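Local coordinates for protein PEPTIDE N-myristoyltransferase (Saccharomyces cerevisiae, PDB 1IIC) that catalyses the transfer of myristate from myristoyl-CoA to the N-terminal glycine of protein and peptide substrates, at residues Leu191-Leu196 / Thr202-Gly207; Ala215-Pro220 / Asp377-Pro382; Phe363-Leu366 / Asp370-Leu373; Lys289-Phe294 / Lys341-Glu346; Leu271-Gln276 / Asn357-Val362. All coordinates share one frame; numbering follows the deposited sequence.

Contact 1. Residues Leu191-Leu196 / Thr202-Gly207; sequences LNWKKL and TGLPDG
The indole of W193 lies along the chain at T202-L204 and meets three residues in turn. On its six-membered side CZ2 comes to 3.5 Å from the carbonyl O of G203, which sits at the ring edge near the indole plane, while CH2 touches CD1 of L204 at 4.2 Å. On the pyrrole side, NE1 of W193 packs 3.8 Å from the methyl CG2 of T202. No partner satisfies this buried NE1 in the model. With CG anti to the backbone N (chi1 -168°), the ring is carried beyond the helix start to the loop. The T202 rotamer divides its two branches: CG2 goes to the indole, and OG1 turns to L196, 3.8 Å from its CB. No hydrogen bond crosses between the segments, so the contact rests on van der Waals packing. N192 is the N-cap of the helix, and its OD1 takes a weak 3.3 Å bond from K195 N. M213 and N217 of helix 210-217 also pack against W193, and Y197 stacks on it. L196 reaches V362 of strand 362-366, so that the short helix 193-198 touches both that strand and helix 210-217.

Contact 2. Residues Ala215-Pro220 / Asp377-Pro382; sequences AENALP and DLKFGP
K379 stretches its side chain over the C-terminal part of helix 210-217 and overlaps E216, meeting both its backbone and its carboxylate. Beyond CG the lysine is fully extended, which brings NZ to 2.9 Å from the carbonyl O of E216 in a hydrogen bond. The ammonium nitrogen lies almost in line with that C=O bond, at a C=O...N angle of 163°. The carboxylate approaches from beside the lysine chain: OE2 is 3.3 Å from CE and 3.5 Å from NZ of K379, a salt bridge longer than the backbone bond. E216 gets there by a bend at chi2 (62°), which folds its end back toward the ammonium group. N217 adds a marginal touch, its OD1 standing 4.5 Å from CD of K379. The two oxygens of E216 thus hold NZ together, and a carbonyl near the C-terminal end, where the negative pole of the helix dipole lies, probably adds to its attraction for the cation. R189 of strand 182-190 ties the same two regions, bonding through NH1 to N217 O and through NE to L378 O. A lysine binding a carbonyl near the C-terminal end of a helix, with a salt bridge beside it, here joins helix 210-217 to the turn that leads into strand 381-392.

Contact 3. Residues Phe363-Leu366 / Asp370-Leu373; sequences FNAL and DNTL
N371 directs its side chain at the end of strand 362-366, where the carbonyl of L366 meets it. The CB of N371 also points toward the strand, and its chi1 of -66° sets CG beside its own backbone N and anti to its carbonyl carbon, which swings the amide round to the carbonyl. L366 O lies 3.3 Å from CB and 3.5 Å from CG of N371, so the carbonyl oxygen rests against the base of the side chain as well as against its polar end. The modelled amide atom nearest to it, OD1, stands 2.9 Å from L366 O. The amide is probably turned over in the model, and with its ends exchanged this approach may be a hydrogen bond. From the strand, A365 also points its CB at N371, while the isobutyl group of L366 leads off to C184 and Y186 of strand 182-190. The main partners are therefore a side-chain amide and a main-chain carbonyl, not two side chains packed together. A backbone bond from L373 N to D370 O (3.1 Å) closes the turn that carries N371, and D370 is fastened by salt bridges to R331 and R414. Chemically, the contact is one close polar approach with little apolar overlap; if the amide nitrogen does face L366 O, it would give that carbonyl a donor at the point where the strand stops.

Contact 4. Residues Lys289-Phe294 / Lys341-Glu346; sequences KITDFF and KTRLCE
A salt-bridge network of D292, R343 and E346 joins strand 290-303 of the mixed sheet to helix 334-357, which packs against that sheet. R343 grips the carboxylate side-on, with NE and NH2 each taking a different oxygen. NH2 gives a hydrogen bond of 2.8 Å to D292 OD1, with an N-H...O angle of 163°, and the acceptor lies in the guanidinium plane. NE donates to D292 OD2 at 3.1 Å, this oxygen lying slightly out of the guanidinium plane. The two flat groups are far from coplanar, however: their planes stand 54° apart, and both nitrogens come to the oxygens from above the carboxylate plane. The bend of the arginine at chi2 (52°) turns its chain from the helix toward the strand, with CG of R343 only 3.5 Å from OD2 of D292. On the helix, NH1 of R343 bonds to OE2 of E346 at 2.8 Å, three residues on, so the guanidinium spans two carboxylates, probably offsets the repulsion between them and is held against rotation. OD2 of D292 also accepts from T322 OG1 on neighbouring strand 311-322, and V283 of strand 278-284 packs against both D292 and R343. T291 OG1 donates to D292 OD1 at 2.9 Å, reaching this oxygen from the face of the carboxylate opposite to R343 NH2.

Contact 5. Residues Leu271-Gln276 / Asn357-Val362; sequences LPLDKQ and NANMDV
L273 holds CG anti to its backbone N (chi1 179°), and its second torsion of 59° spreads the two methyls over the end of helix 334-357, where A358 and N359 receive them. CD1 reaches A358 CB at 4.4 Å, the one apolar side-chain pair of the contact. CD2 turns to the amide of N359, 3.7 Å from ND2, and comes no nearer than 4.5 Å to the carbonyl O of N357. The leucine and asparagine side chains meet at about a right angle, so a methyl rests against the amide end and the two chains do not run alongside each other. N359, its CB pointing toward the 271-276 loop, keeps CG beside its backbone N (chi1 -60°), which sets the amide against the leucine methyl. Its backbone has positive phi, as expected of the C-prime residue of a Schellman motif: M360 N bonds to A355 O, and N359 N to K356 O, ending the helix. The leucine thus packs on a helix terminus whose backbone turn is already closed by its own bonds, and no hydrogen bond crosses to the loop. Contact is light and lies at the protein surface, though A358 itself is buried. N357 turns its ND2 elsewhere, to A221 O. After the helix ends, the chain passes D361, which bonds to L191, N192 and G313, and enters strand 362-366 beside strand 311-322; the loop at 271-276 leads from helix 258-265 into strand 278-284.

How the contacts relate
Contact 3 is the most buried of the five; contacts 1, 2, 4 and 5 combine buried residues with ones at the surface. Helix 334-357 is common to contacts 4 and 5: its first half is bound to a strand by charge, while a leucine of the loop 271-276 packs on its C-terminal end. Strand 362-366 follows from contact 5 into contact 3, and F380 of contact 2 packs on F363 and A365 there. Salt bridges link neighbours, D377 to K341 between contacts 2 and 4, and K195 to D361 between contacts 1 and 5. Contacts 1 and 5 rest on van der Waals packing, with no hydrogen bonds across, whereas contacts 2 and 4 each set a basic side chain against a carboxylate.

Contact 1. Residues Leu191-Leu196 / Thr202-Gly207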
# COMPACT_ATOMS: atom_id res chain seq x y z
N LEU A 191 -3.40 18.97 -3.50
CA LEU A 191 -4.76 19.33 -3.17
C LEU A 191 -4.72 20.70 -2.50
O LEU A 191 -5.59 21.55 -2.70
CB LEU A 191 -5.37 18.28 -2.22
CG LEU A 191 -5.43 16.86 -2.78
CD1 LEU A 191 -5.96 15.89 -1.73
CD2 LEU A 191 -6.33 16.84 -4.03
N ASN A 192 -3.69 20.90 -1.69
CA ASN A 192 -3.49 22.16 -0.99
C ASN A 192 -2.11 22.66 -1.41
O ASN A 192 -1.15 22.58 -0.64
CB ASN A 192 -3.52 21.91 0.51
CG ASN A 192 -3.70 23.18 1.30
OD1 ASN A 192 -3.11 24.21 0.98
ND2 ASN A 192 -4.53 23.13 2.33
N TRP A 193 -2.00 23.19 -2.63
CA TRP A 193 -0.70 23.65 -3.12
C TRP A 193 0.04 24.60 -2.20
O TRP A 193 1.17 24.34 -1.80
CB TRP A 193 -0.80 24.31 -4.49
CG TRP A 193 0.56 24.52 -5.10
CD1 TRP A 193 1.27 23.61 -5.84
CD2 TRP A 193 1.43 25.65 -4.94
NE1 TRP A 193 2.51 24.11 -6.14
CE2 TRP A 193 2.64 25.36 -5.60
CE3 TRP A 193 1.29 26.89 -4.29
CZ2 TRP A 193 3.71 26.26 -5.64
CZ3 TRP A 193 2.37 27.79 -4.32
CH2 TRP A 193 3.56 27.46 -5.00
N LYS A 194 -0.59 25.73 -1.88
CA LYS A 194 0.05 26.73 -1.04
C LYS A 194 0.73 26.13 0.19
O LYS A 194 1.87 26.47 0.49
CB LYS A 194 -0.97 27.80 -0.62
CG LYS A 194 -0.32 29.03 -0.01
CD LYS A 194 -1.34 30.14 0.26
CE LYS A 194 -0.66 31.37 0.84
NZ LYS A 194 0.38 31.90 -0.09
N LYS A 195 0.05 25.24 0.90
CA LYS A 195 0.63 24.61 2.09
C LYS A 195 1.76 23.64 1.74
O LYS A 195 2.76 23.58 2.45
CB LYS A 195 -0.44 23.87 2.89
CG LYS A 195 0.09 23.09 4.09
CD LYS A 195 -1.04 22.37 4.82
CE LYS A 195 -0.53 21.58 6.01
NZ LYS A 195 -1.62 20.85 6.75
N LEU A 196 1.60 22.87 0.67
CA LEU A 196 2.65 21.93 0.27
C LEU A 196 3.94 22.70 -0.01
O LEU A 196 5.03 22.28 0.36
CB LEU A 196 2.25 21.17 -1.00
CG LEU A 196 1.17 20.09 -0.84
CD1 LEU A 196 0.80 19.52 -2.21
CD2 LEU A 196 1.69 18.98 0.07
N THR A 202 6.57 20.67 -2.42
CA THR A 202 6.47 20.88 -3.87
C THR A 202 7.25 22.15 -4.19
O THR A 202 7.46 22.99 -3.31
CB THR A 202 5.00 21.08 -4.36
OG1 THR A 202 4.21 19.94 -4.00
CG2 THR A 202 4.97 21.23 -5.88
N GLY A 203 7.67 22.29 -5.44
CA GLY A 203 8.42 23.47 -5.82
C GLY A 203 7.60 24.50 -6.57
O GLY A 203 6.39 24.37 -6.72
N LEU A 204 8.28 25.54 -7.03
CA LEU A 204 7.66 26.62 -7.79
C LEU A 204 8.53 26.78 -9.03
O LEU A 204 9.52 27.51 -9.02
CB LEU A 204 7.67 27.91 -6.96
CG LEU A 204 7.18 29.21 -7.61
CD1 LEU A 204 5.77 29.04 -8.16
CD2 LEU A 204 7.22 30.33 -6.58
N PRO A 205 8.17 26.08 -10.12
CA PRO A 205 8.92 26.15 -11.38
C PRO A 205 9.24 27.57 -11.84
O PRO A 205 8.42 28.48 -11.68
CB PRO A 205 8.02 25.40 -12.36
CG PRO A 205 7.35 24.39 -11.48
CD PRO A 205 6.98 25.22 -10.27
N ASP A 206 10.42 27.75 -12.41
CA ASP A 206 10.83 29.07 -12.91
C ASP A 206 9.78 29.55 -13.91
O ASP A 206 9.31 28.78 -14.74
CB ASP A 206 12.19 28.99 -13.61
CG ASP A 206 13.28 28.43 -12.72
OD1 ASP A 206 13.51 28.99 -11.62
OD2 ASP A 206 13.92 27.43 -13.12
N GLY A 207 9.43 30.83 -13.83
CA GLY A 207 8.45 31.37 -14.74
C GLY A 207 7.04 31.36 -14.19
O GLY A 207 6.15 32.00 -14.75

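Contact 2. Residues Ala215-Pro220 / Asp377-Pro382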
# COMPACT_ATOMS: atom_id res chain seq x y z
N ALA A 215 -4.15 28.36 -8.75
CA ALA A 215 -5.28 28.31 -9.67
C ALA A 215 -5.25 27.01 -10.47
O ALA A 215 -6.29 26.37 -10.69
CB ALA A 215 -5.24 29.50 -10.62
N GLU A 216 -4.05 26.63 -10.90
CA GLU A 216 -3.84 25.42 -11.68
C GLU A 216 -4.30 24.18 -10.92
O GLU A 216 -4.86 23.26 -11.51
CB GLU A 216 -2.35 25.29 -12.03
CG GLU A 216 -1.94 23.96 -12.67
CD GLU A 216 -2.61 23.69 -14.01
OE1 GLU A 216 -3.12 24.65 -14.63
OE2 GLU A 216 -2.63 22.52 -14.45
N ASN A 217 -4.05 24.17 -9.62
CA ASN A 217 -4.43 23.02 -8.79
C ASN A 217 -5.74 23.17 -8.03
O ASN A 217 -6.16 22.25 -7.33
CB ASN A 217 -3.28 22.69 -7.84
CG ASN A 217 -2.03 22.26 -8.60
OD1 ASN A 217 -2.02 21.22 -9.25
ND2 ASN A 217 -0.98 23.07 -8.53
N ALA A 218 -6.38 24.33 -8.18
CA ALA A 218 -7.66 24.60 -7.53
C ALA A 218 -8.67 23.52 -7.94
O ALA A 218 -8.70 23.09 -9.09
CB ALA A 218 -8.17 25.97 -7.93
N LEU A 219 -9.49 23.12 -6.97
CA LEU A 219 -10.48 22.06 -7.17
C LEU A 219 -11.89 22.49 -6.81
O LEU A 219 -12.09 23.39 -5.99
CB LEU A 219 -10.09 20.87 -6.29
CG LEU A 219 -9.80 19.49 -6.87
CD1 LEU A 219 -9.02 19.59 -8.14
CD2 LEU A 219 -9.06 18.69 -5.81
N PRO A 220 -12.91 21.86 -7.43
CA PRO A 220 -14.29 22.22 -7.11
C PRO A 220 -14.56 21.79 -5.68
O PRO A 220 -13.85 20.93 -5.15
CB PRO A 220 -15.10 21.40 -8.11
CG PRO A 220 -14.15 21.23 -9.26
CD PRO A 220 -12.85 20.95 -8.58
N ASP A 377 -4.01 13.33 -16.68
CA ASP A 377 -5.14 14.22 -16.88
C ASP A 377 -5.64 14.85 -15.59
O ASP A 377 -6.14 15.97 -15.59
CB ASP A 377 -6.28 13.47 -17.56
CG ASP A 377 -5.91 13.00 -18.95
OD1 ASP A 377 -4.98 13.59 -19.55
OD2 ASP A 377 -6.54 12.04 -19.45
N LEU A 378 -5.48 14.13 -14.48
CA LEU A 378 -5.95 14.63 -13.20
C LEU A 378 -4.84 15.31 -12.41
O LEU A 378 -4.98 15.59 -11.22
CB LEU A 378 -6.58 13.49 -12.40
CG LEU A 378 -7.86 12.96 -13.06
CD1 LEU A 378 -8.51 11.88 -12.19
CD2 LEU A 378 -8.84 14.13 -13.27
N LYS A 379 -3.73 15.57 -13.09
CA LYS A 379 -2.60 16.28 -12.52
C LYS A 379 -1.81 15.60 -11.40
O LYS A 379 -1.30 16.28 -10.50
CB LYS A 379 -3.07 17.67 -12.07
CG LYS A 379 -3.79 18.41 -13.20
CD LYS A 379 -4.37 19.75 -12.77
CE LYS A 379 -5.12 20.38 -13.95
NZ LYS A 379 -5.92 21.56 -13.56
N PHE A 380 -1.73 14.28 -11.43
CA PHE A 380 -0.92 13.59 -10.44
C PHE A 380 0.48 13.75 -11.02
O PHE A 380 0.79 13.15 -12.05
CB PHE A 380 -1.26 12.09 -10.35
CG PHE A 380 -2.53 11.81 -9.62
CD1 PHE A 380 -3.76 12.06 -10.21
CD2 PHE A 380 -2.50 11.31 -8.32
CE1 PHE A 380 -4.95 11.82 -9.51
CE2 PHE A 380 -3.67 11.07 -7.62
CZ PHE A 380 -4.90 11.33 -8.21
N GLY A 381 1.30 14.58 -10.39
CA GLY A 381 2.64 14.81 -10.89
C GLY A 381 3.61 13.68 -10.62
O GLY A 381 3.48 12.98 -9.62
N PRO A 382 4.60 13.48 -11.50
CA PRO A 382 5.61 12.44 -11.38
C PRO A 382 6.38 12.58 -10.07
O PRO A 382 6.97 13.63 -9.81
CB PRO A 382 6.52 12.71 -12.59
CG PRO A 382 5.57 13.31 -13.59
CD PRO A 382 4.81 14.28 -12.72

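Contact 3. Residues Phe363-Leu366 / Asp370-Leu373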
# COMPACT_ATOMS: atom_id res chain seq x y z
N PHE A 363 -2.53 14.13 -2.71
CA PHE A 363 -3.14 12.83 -2.97
C PHE A 363 -2.10 11.93 -3.66
O PHE A 363 -1.54 12.29 -4.69
CB PHE A 363 -4.37 13.07 -3.86
CG PHE A 363 -5.40 11.97 -3.82
CD1 PHE A 363 -5.67 11.26 -2.66
CD2 PHE A 363 -6.15 11.69 -4.96
CE1 PHE A 363 -6.67 10.28 -2.62
CE2 PHE A 363 -7.15 10.72 -4.93
CZ PHE A 363 -7.41 10.01 -3.77
N ASN A 364 -1.83 10.77 -3.07
CA ASN A 364 -0.82 9.87 -3.60
C ASN A 364 -1.39 8.70 -4.38
O ASN A 364 -2.39 8.11 -3.99
CB ASN A 364 0.04 9.31 -2.47
CG ASN A 364 0.95 10.35 -1.87
OD1 ASN A 364 1.44 10.18 -0.75
ND2 ASN A 364 1.21 11.43 -2.60
N ALA A 365 -0.73 8.36 -5.47
CA ALA A 365 -1.18 7.23 -6.27
C ALA A 365 -0.02 6.67 -7.06
O ALA A 365 0.86 7.41 -7.51
CB ALA A 365 -2.30 7.66 -7.21
N LEU A 366 -0.03 5.35 -7.21
CA LEU A 366 0.99 4.65 -7.96
C LEU A 366 0.47 4.46 -9.38
O LEU A 366 -0.69 4.75 -9.67
CB LEU A 366 1.25 3.30 -7.31
CG LEU A 366 1.99 3.30 -5.97
CD1 LEU A 366 1.67 2.02 -5.18
CD2 LEU A 366 3.50 3.42 -6.21
N ASP A 370 -5.32 0.42 -13.27
CA ASP A 370 -5.59 1.16 -14.51
C ASP A 370 -5.32 2.65 -14.32
O ASP A 370 -5.78 3.48 -15.10
CB ASP A 370 -7.04 0.94 -14.95
CG ASP A 370 -7.24 -0.36 -15.72
OD1 ASP A 370 -8.23 -1.08 -15.47
OD2 ASP A 370 -6.39 -0.67 -16.59
N ASN A 371 -4.55 2.98 -13.28
CA ASN A 371 -4.24 4.36 -12.94
C ASN A 371 -3.69 5.29 -14.04
O ASN A 371 -4.04 6.48 -14.07
CB ASN A 371 -3.30 4.38 -11.71
CG ASN A 371 -3.96 3.85 -10.45
OD1 ASN A 371 -3.43 3.99 -9.34
ND2 ASN A 371 -5.12 3.23 -10.61
N THR A 372 -2.84 4.78 -14.92
CA THR A 372 -2.27 5.63 -15.98
C THR A 372 -3.31 6.22 -16.93
O THR A 372 -2.99 7.13 -17.71
CB THR A 372 -1.20 4.89 -16.82
OG1 THR A 372 -1.80 3.76 -17.48
CG2 THR A 372 -0.04 4.43 -15.93
N LEU A 373 -4.54 5.72 -16.89
CA LEU A 373 -5.58 6.27 -17.76
C LEU A 373 -6.00 7.64 -17.25
O LEU A 373 -6.47 8.47 -18.04
CB LEU A 373 -6.82 5.35 -17.82
CG LEU A 373 -6.61 4.01 -18.54
CD1 LEU A 373 -7.86 3.15 -18.47
CD2 LEU A 373 -6.21 4.26 -19.97

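Contact 4. Residues Lys289-Phe294 / Lys341-Glu346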
# COMPACT_ATOMS: atom_id res chain seq x y z
N LYS A 289 -28.68 -0.45 -8.53
CA LYS A 289 -27.43 -1.05 -8.97
C LYS A 289 -26.20 -0.23 -8.62
O LYS A 289 -26.17 0.98 -8.80
CB LYS A 289 -27.46 -1.32 -10.47
CG LYS A 289 -27.85 -2.77 -10.84
CD LYS A 289 -29.19 -3.21 -10.22
CE LYS A 289 -29.06 -3.53 -8.71
NZ LYS A 289 -30.38 -3.57 -8.02
N ILE A 290 -25.17 -0.92 -8.12
CA ILE A 290 -23.92 -0.27 -7.77
C ILE A 290 -22.97 -0.51 -8.94
O ILE A 290 -22.60 -1.65 -9.23
CB ILE A 290 -23.33 -0.84 -6.47
CG1 ILE A 290 -24.23 -0.45 -5.30
CG2 ILE A 290 -21.91 -0.34 -6.26
CD1 ILE A 290 -23.77 -0.97 -3.98
N THR A 291 -22.60 0.57 -9.61
CA THR A 291 -21.74 0.50 -10.77
C THR A 291 -20.31 1.02 -10.58
O THR A 291 -19.47 0.81 -11.45
CB THR A 291 -22.38 1.28 -11.93
OG1 THR A 291 -22.60 2.64 -11.52
CG2 THR A 291 -23.71 0.65 -12.34
N ASP A 292 -20.03 1.68 -9.47
CA ASP A 292 -18.70 2.22 -9.21
C ASP A 292 -18.30 2.12 -7.75
O ASP A 292 -19.14 2.07 -6.85
CB ASP A 292 -18.62 3.70 -9.65
CG ASP A 292 -18.97 3.90 -11.11
OD1 ASP A 292 -20.16 4.13 -11.40
OD2 ASP A 292 -18.06 3.81 -11.95
N PHE A 293 -17.00 2.10 -7.51
CA PHE A 293 -16.47 1.98 -6.17
C PHE A 293 -15.04 2.47 -6.15
O PHE A 293 -14.27 2.16 -7.04
CB PHE A 293 -16.53 0.51 -5.72
CG PHE A 293 -15.58 0.16 -4.61
CD1 PHE A 293 -14.45 -0.61 -4.87
CD2 PHE A 293 -15.80 0.61 -3.32
CE1 PHE A 293 -13.56 -0.93 -3.85
CE2 PHE A 293 -14.91 0.29 -2.29
CZ PHE A 293 -13.79 -0.49 -2.56
N PHE A 294 -14.70 3.28 -5.15
CA PHE A 294 -13.34 3.75 -5.02
C PHE A 294 -13.06 4.10 -3.57
O PHE A 294 -13.96 4.47 -2.82
CB PHE A 294 -13.05 4.93 -5.96
CG PHE A 294 -13.79 6.19 -5.61
CD1 PHE A 294 -14.83 6.64 -6.42
CD2 PHE A 294 -13.41 6.96 -4.52
CE1 PHE A 294 -15.47 7.84 -6.13
CE2 PHE A 294 -14.05 8.16 -4.23
CZ PHE A 294 -15.08 8.60 -5.04
N LYS A 341 -11.53 5.03 -19.33
CA LYS A 341 -10.79 6.25 -19.04
C LYS A 341 -11.71 7.41 -18.65
O LYS A 341 -11.42 8.16 -17.72
CB LYS A 341 -9.93 6.67 -20.23
CG LYS A 341 -9.21 7.95 -19.93
CD LYS A 341 -8.43 8.51 -21.08
CE LYS A 341 -7.65 9.72 -20.59
NZ LYS A 341 -7.20 10.60 -21.71
N THR A 342 -12.81 7.57 -19.38
CA THR A 342 -13.75 8.64 -19.10
C THR A 342 -14.38 8.46 -17.72
O THR A 342 -14.59 9.43 -17.00
CB THR A 342 -14.87 8.70 -20.16
OG1 THR A 342 -14.29 9.00 -21.43
CG2 THR A 342 -15.88 9.81 -19.81
N ARG A 343 -14.68 7.22 -17.34
CA ARG A 343 -15.30 6.98 -16.04
C ARG A 343 -14.31 7.17 -14.88
O ARG A 343 -14.63 7.80 -13.88
CB ARG A 343 -15.90 5.57 -16.00
CG ARG A 343 -16.81 5.32 -14.82
CD ARG A 343 -17.88 6.41 -14.73
NE ARG A 343 -18.94 6.08 -13.79
CZ ARG A 343 -19.98 6.86 -13.54
NH1 ARG A 343 -20.12 8.03 -14.17
NH2 ARG A 343 -20.92 6.45 -12.68
N LEU A 344 -13.11 6.63 -15.04
CA LEU A 344 -12.08 6.75 -14.01
C LEU A 344 -11.70 8.21 -13.80
O LEU A 344 -11.53 8.65 -12.67
CB LEU A 344 -10.84 5.92 -14.37
CG LEU A 344 -11.04 4.40 -14.42
CD1 LEU A 344 -9.69 3.72 -14.61
CD2 LEU A 344 -11.69 3.90 -13.12
N CYS A 345 -11.55 8.95 -14.88
CA CYS A 345 -11.22 10.37 -14.75
C CYS A 345 -12.32 11.06 -13.95
O CYS A 345 -12.04 11.98 -13.18
CB CYS A 345 -11.08 11.03 -16.13
SG CYS A 345 -9.52 10.65 -16.95
N GLU A 346 -13.57 10.62 -14.12
CA GLU A 346 -14.70 11.21 -13.39
C GLU A 346 -14.66 10.82 -11.92
O GLU A 346 -14.69 11.67 -11.04
CB GLU A 346 -16.04 10.73 -13.98
CG GLU A 346 -16.35 11.23 -15.39
CD GLU A 346 -17.61 10.59 -15.99
OE1 GLU A 346 -18.02 11.03 -17.09
OE2 GLU A 346 -18.19 9.66 -15.37

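Contact 5. Residues Leu271-Gln276 / Asn357-Val362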
# COMPACT_ATOMS: atom_id res chain seq x y z
N LEU A 271 -15.48 7.57 14.46
CA LEU A 271 -14.17 8.21 14.41
C LEU A 271 -14.27 9.62 13.84
O LEU A 271 -14.84 9.82 12.77
CB LEU A 271 -13.18 7.39 13.58
CG LEU A 271 -12.69 6.07 14.19
CD1 LEU A 271 -11.72 5.40 13.23
CD2 LEU A 271 -12.01 6.33 15.53
N PRO A 272 -13.73 10.62 14.55
CA PRO A 272 -13.78 12.01 14.07
C PRO A 272 -13.22 12.11 12.66
O PRO A 272 -12.55 11.19 12.19
CB PRO A 272 -12.92 12.76 15.09
CG PRO A 272 -13.06 11.93 16.33
CD PRO A 272 -12.97 10.52 15.81
N LEU A 273 -13.48 13.22 11.98
CA LEU A 273 -12.98 13.39 10.63
C LEU A 273 -11.47 13.32 10.59
O LEU A 273 -10.89 12.63 9.74
CB LEU A 273 -13.43 14.74 10.05
CG LEU A 273 -12.93 15.01 8.63
CD1 LEU A 273 -13.44 13.92 7.70
CD2 LEU A 273 -13.41 16.38 8.16
N ASP A 274 -10.83 14.01 11.52
CA ASP A 274 -9.37 14.08 11.61
C ASP A 274 -8.69 12.79 12.09
O ASP A 274 -7.46 12.76 12.25
CB ASP A 274 -8.98 15.25 12.52
CG ASP A 274 -9.38 15.03 13.97
OD1 ASP A 274 -10.45 14.43 14.22
OD2 ASP A 274 -8.63 15.47 14.86
N LYS A 275 -9.46 11.73 12.32
CA LYS A 275 -8.88 10.46 12.76
C LYS A 275 -9.29 9.29 11.85
O LYS A 275 -8.69 8.21 11.91
CB LYS A 275 -9.30 10.16 14.20
CG LYS A 275 -8.47 10.88 15.27
CD LYS A 275 -9.15 10.77 16.63
CE LYS A 275 -8.27 11.29 17.76
NZ LYS A 275 -7.12 10.37 18.02
N GLN A 276 -10.30 9.52 11.01
CA GLN A 276 -10.78 8.49 10.09
C GLN A 276 -9.65 7.97 9.20
O GLN A 276 -8.88 8.76 8.65
CB GLN A 276 -11.89 9.06 9.21
CG GLN A 276 -12.72 7.99 8.51
CD GLN A 276 -13.76 8.59 7.57
OE1 GLN A 276 -14.38 9.61 7.88
NE2 GLN A 276 -13.95 7.95 6.41
N ASN A 357 -11.60 17.76 0.65
CA ASN A 357 -12.63 18.17 1.61
C ASN A 357 -12.42 17.45 2.94
O ASN A 357 -12.92 17.89 3.97
CB ASN A 357 -14.04 17.86 1.09
CG ASN A 357 -14.40 18.67 -0.13
OD1 ASN A 357 -13.74 19.65 -0.47
ND2 ASN A 357 -15.47 18.26 -0.81
N ALA A 358 -11.70 16.34 2.91
CA ALA A 358 -11.42 15.61 4.14
C ALA A 358 -10.12 16.13 4.75
O ALA A 358 -9.57 15.55 5.68
CB ALA A 358 -11.32 14.12 3.86
N ASN A 359 -9.64 17.24 4.21
CA ASN A 359 -8.43 17.89 4.67
C ASN A 359 -7.12 17.16 4.32
O ASN A 359 -6.14 17.23 5.06
CB ASN A 359 -8.50 18.13 6.19
CG ASN A 359 -9.68 19.03 6.59
OD1 ASN A 359 -9.87 20.12 6.03
ND2 ASN A 359 -10.47 18.57 7.56
N MET A 360 -7.11 16.46 3.19
CA MET A 360 -5.88 15.81 2.73
C MET A 360 -5.21 16.98 1.99
O MET A 360 -5.89 17.76 1.32
CB MET A 360 -6.18 14.67 1.74
CG MET A 360 -6.94 13.48 2.32
SD MET A 360 -6.06 12.68 3.67
CE MET A 360 -6.70 13.62 5.08
N ASP A 361 -3.88 17.09 2.09
CA ASP A 361 -3.15 18.18 1.45
C ASP A 361 -2.54 17.81 0.11
O ASP A 361 -2.26 18.69 -0.70
CB ASP A 361 -2.06 18.69 2.39
CG ASP A 361 -2.62 19.48 3.55
OD1 ASP A 361 -2.17 19.28 4.70
OD2 ASP A 361 -3.52 20.31 3.31
N VAL A 362 -2.34 16.52 -0.10
CA VAL A 362 -1.76 16.00 -1.33
C VAL A 362 -2.37 14.60 -1.47
O VAL A 362 -2.71 13.97 -0.47
CB VAL A 362 -0.21 15.94 -1.25
CG1 VAL A 362 0.22 15.11 -0.06
CG2 VAL A 362 0.37 15.37 -2.52